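Local coordinates for protection of telomeres protein 1 (Schizosaccharomyces pombe, PDB 5USO) that binds the single-stranded G-rich overhang at the 3' end of telomeres, protecting it and regulating telomerase and telomere length, at residues 90-95 against 102-107. The protein carries 1 engineered substitution. Residues are numbered along the deposited sequence; the frame is centred on the assembly and turned at random.
Sequences KNVRTK and LECILH. With nucleotides of chain B.
Lys95 and Glu103 form a hydrogen-bonded antiparallel pair: Lys95 N-H donates to Glu103 O (2.9 Å) and Lys95 O accepts from Glu103 N. Two residues along, Arg93 and Ile105 do likewise, Ile105 N to Arg93 O (2.7 Å) being shorter than Arg93 N to Ile105 O; in the non-hydrogen-bonded pair Thr94-Cys104 between them, Thr94 CA makes a CA-H...O contact to Glu103 O. The side chains of Lys95 and Glu103 run side by side off one face toward guanine DG2 of chain B. Glu103 reads its Watson-Crick edge: OE1 accepts from DG2 N1 almost straight (2.9 Å, 175°), and OE2 takes DG2 N2 at 3.2 Å. With Lys95 CG between backbone N and carbonyl carbon (chi1 57°) and a bend at chi3 (-84°), NZ donates to DG2 O6 (2.8 Å), weakly to a thymine O4, and makes a longer salt bridge to Glu103 OE1, 3.6 Å away. Arg66 pairs with Glu103 OE2. This hairpin of the curled OB-fold sheet, in a single-stranded DNA-binding domain of Pot1, also carries Ile105 on its DNA-facing side, CG1 packing against Lys95 CG at 3.7 Å. Replacing Lys95 with an alanine would probably leave DG2 O6 without this donor and Glu103 OE1 without its nearby positive charge. On the Thr94-Cys104 face, Thr94 OG1 hydrogen-bonds to Thr10 O and Gln13 N. Val92 CG1 packs on Leu106 CD1. Past the strand, His107 ND1 donates to DG1 O6 of chain B (3.1 Å) and, weakly, to its N7.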
loop_
_atom_site.group_PDB
_atom_site.type_symbol
_atom_site.label_atom_id
_atom_site.label_comp_id
_atom_site.label_asym_id
_atom_site.label_seq_id
_atom_site.Cartn_x
_atom_site.Cartn_y
_atom_site.Cartn_z
ATOM N N LYS A 90 7.285 -6.495 0.271
ATOM C CA LYS A 90 8.724 -6.588 0.468
ATOM C C LYS A 90 9.466 -6.113 -0.771
ATOM O O LYS A 90 9.198 -6.580 -1.883
ATOM C CB LYS A 90 9.129 -8.023 0.815
ATOM C CG LYS A 90 8.637 -8.465 2.183
ATOM C CD LYS A 90 9.098 -9.865 2.540
ATOM C CE LYS A 90 8.808 -10.166 4.001
ATOM N NZ LYS A 90 8.811 -11.623 4.298
ATOM N N ASN A 91 10.395 -5.178 -0.565
ATOM C CA ASN A 91 11.332 -4.746 -1.598
ATOM C C ASN A 91 10.611 -4.151 -2.804
ATOM O O ASN A 91 11.052 -4.295 -3.946
ATOM C CB ASN A 91 12.241 -5.901 -2.023
ATOM C CG ASN A 91 13.043 -6.461 -0.863
ATOM O OD1 ASN A 91 13.607 -5.712 -0.064
ATOM N ND2 ASN A 91 13.088 -7.784 -0.759
ATOM N N VAL A 92 9.499 -3.464 -2.551
ATOM C CA VAL A 92 8.803 -2.760 -3.618
ATOM C C VAL A 92 9.533 -1.458 -3.931
ATOM O O VAL A 92 10.291 -0.925 -3.118
ATOM C CB VAL A 92 7.330 -2.502 -3.251
ATOM C CG1 VAL A 92 6.620 -3.817 -2.978
ATOM C CG2 VAL A 92 7.225 -1.571 -2.050
ATOM N N ARG A 93 9.297 -0.944 -5.132
ATOM C CA ARG A 93 9.934 0.277 -5.603
ATOM C C ARG A 93 9.020 1.466 -5.347
ATOM O O ARG A 93 7.808 1.383 -5.561
ATOM C CB ARG A 93 10.258 0.173 -7.096
ATOM C CG ARG A 93 10.782 1.458 -7.726
ATOM C CD ARG A 93 10.909 1.317 -9.233
ATOM N NE ARG A 93 12.085 0.542 -9.618
ATOM C CZ ARG A 93 13.302 1.053 -9.783
ATOM N NH1 ARG A 93 13.520 2.348 -9.594
ATOM N NH2 ARG A 93 14.308 0.265 -10.137
ATOM N N THR A 94 9.607 2.568 -4.887
ATOM C CA THR A 94 8.886 3.812 -4.666
ATOM C C THR A 94 9.272 4.825 -5.737
ATOM O O THR A 94 10.445 4.936 -6.105
ATOM C CB THR A 94 9.188 4.395 -3.283
ATOM O OG1 THR A 94 10.566 4.784 -3.219
ATOM C CG2 THR A 94 8.896 3.377 -2.187
ATOM N N LYS A 95 8.279 5.561 -6.232
ATOM C CA LYS A 95 8.509 6.605 -7.219
ATOM C C LYS A 95 7.607 7.790 -6.905
ATOM O O LYS A 95 6.769 7.744 -6.000
ATOM C CB LYS A 95 8.259 6.107 -8.648
ATOM C CG LYS A 95 6.861 5.552 -8.890
ATOM C CD LYS A 95 6.454 5.656 -10.358
ATOM C CE LYS A 95 5.886 7.034 -10.686
ATOM N NZ LYS A 95 5.312 7.109 -12.062
ATOM N N LEU A 102 3.985 10.483 -3.819
ATOM C CA LEU A 102 4.687 9.216 -3.682
ATOM C C LEU A 102 3.751 8.044 -3.952
ATOM O O LEU A 102 2.587 8.047 -3.541
ATOM C CB LEU A 102 5.268 9.111 -2.273
ATOM C CG LEU A 102 6.246 7.989 -1.929
ATOM C CD1 LEU A 102 7.510 8.074 -2.763
ATOM C CD2 LEU A 102 6.583 8.075 -0.448
ATOM N N GLU A 103 4.273 7.015 -4.589
ATOM C CA GLU A 103 3.557 5.774 -4.823
ATOM C C GLU A 103 4.547 4.643 -4.942
ATOM O O GLU A 103 5.702 4.863 -5.075
ATOM C CB GLU A 103 2.657 5.806 -6.050
ATOM C CG GLU A 103 3.327 6.104 -7.336
ATOM C CD GLU A 103 2.411 5.979 -8.526
ATOM O OE1 GLU A 103 2.887 6.163 -9.624
ATOM O OE2 GLU A 103 1.249 5.689 -8.380
ATOM N N CYS A 104 4.070 3.438 -4.853
ATOM C CA CYS A 104 4.939 2.342 -4.977
ATOM C C CYS A 104 4.526 1.408 -6.144
ATOM O O CYS A 104 3.410 1.391 -6.552
ATOM C CB CYS A 104 5.126 1.722 -3.623
ATOM S SG CYS A 104 4.190 0.301 -3.325
ATOM N N ILE A 105 5.495 0.704 -6.700
ATOM C CA ILE A 105 5.308 -0.119 -7.877
ATOM C C ILE A 105 5.908 -1.510 -7.772
ATOM O O ILE A 105 6.975 -1.681 -7.236
ATOM C CB ILE A 105 5.998 0.502 -9.117
ATOM C CG1 ILE A 105 5.855 2.009 -9.195
ATOM C CG2 ILE A 105 5.454 -0.079 -10.387
ATOM C CD1 ILE A 105 4.469 2.520 -9.431
ATOM N N LEU A 106 5.176 -2.473 -8.295
ATOM C CA LEU A 106 5.623 -3.863 -8.373
ATOM C C LEU A 106 5.723 -4.216 -9.855
ATOM O O LEU A 106 4.747 -4.662 -10.462
ATOM C CB LEU A 106 4.671 -4.813 -7.639
ATOM C CG LEU A 106 4.762 -4.848 -6.111
ATOM C CD1 LEU A 106 4.148 -3.602 -5.495
ATOM C CD2 LEU A 106 4.094 -6.102 -5.567
ATOM N N HIS A 107 6.901 -4.003 -10.433
ATOM C CA HIS A 107 7.134 -4.358 -11.823
ATOM C C HIS A 107 7.254 -5.872 -11.981
ATOM O O HIS A 107 7.596 -6.598 -11.044
ATOM C CB HIS A 107 8.408 -3.698 -12.347
ATOM C CG HIS A 107 8.308 -2.214 -12.497
ATOM N ND1 HIS A 107 7.695 -1.616 -13.578
ATOM C CD2 HIS A 107 8.755 -1.205 -11.712
ATOM C CE1 HIS A 107 7.762 -0.303 -13.447
ATOM N NE2 HIS A 107 8.400 -0.028 -12.324
ATOM P P DG B 2 1.239 3.050 -20.808
ATOM O OP1 DG B 2 0.449 2.729 -22.012
ATOM O OP2 DG B 2 2.168 4.197 -20.816
ATOM O "O5'" DG B 2 0.260 3.248 -19.580
ATOM C "C5'" DG B 2 -0.769 2.305 -19.291
ATOM C "C4'" DG B 2 -1.582 2.831 -18.135
ATOM O "O4'" DG B 2 -0.947 2.445 -16.903
ATOM C "C3'" DG B 2 -1.674 4.352 -18.093
ATOM O "O3'" DG B 2 -2.846 4.691 -18.844
ATOM C "C2'" DG B 2 -1.701 4.662 -16.609
ATOM C "C1'" DG B 2 -1.001 3.494 -15.954
ATOM N N9 DG B 2 0.356 3.747 -15.490
ATOM C C8 DG B 2 1.525 3.438 -16.137
ATOM N N7 DG B 2 2.588 3.724 -15.438
ATOM C C5 DG B 2 2.090 4.238 -14.251
ATOM C C6 DG B 2 2.768 4.724 -13.102
ATOM O O6 DG B 2 3.984 4.793 -12.899
ATOM N N1 DG B 2 1.877 5.168 -12.130
ATOM C C2 DG B 2 0.510 5.127 -12.241
ATOM N N2 DG B 2 -0.182 5.589 -11.193
ATOM N N3 DG B 2 -0.133 4.677 -13.306
ATOM C C4 DG B 2 0.713 4.252 -14.266
ATOM O "O5'" DG B 1 5.683 1.704 -22.541
ATOM C "C5'" DG B 1 5.633 1.341 -21.154
ATOM C "C4'" DG B 1 4.234 0.894 -20.806
ATOM O "O4'" DG B 1 4.298 -0.279 -19.972
ATOM C "C3'" DG B 1 3.415 1.912 -20.023
ATOM O "O3'" DG B 1 2.053 1.779 -20.404
ATOM C "C2'" DG B 1 3.628 1.488 -18.585
ATOM C "C1'" DG B 1 3.689 -0.021 -18.722
ATOM N N9 DG B 1 4.468 -0.710 -17.704
ATOM C C8 DG B 1 5.353 -0.161 -16.811
ATOM N N7 DG B 1 5.916 -1.046 -16.039
ATOM C C5 DG B 1 5.367 -2.253 -16.444
ATOM C C6 DG B 1 5.595 -3.571 -15.970
ATOM O O6 DG B 1 6.340 -3.941 -15.061
ATOM N N1 DG B 1 4.838 -4.506 -16.670
ATOM C C2 DG B 1 3.974 -4.207 -17.693
ATOM N N2 DG B 1 3.331 -5.244 -18.246
ATOM N N3 DG B 1 3.754 -2.984 -18.145
ATOM C C4 DG B 1 4.478 -2.062 -17.478
#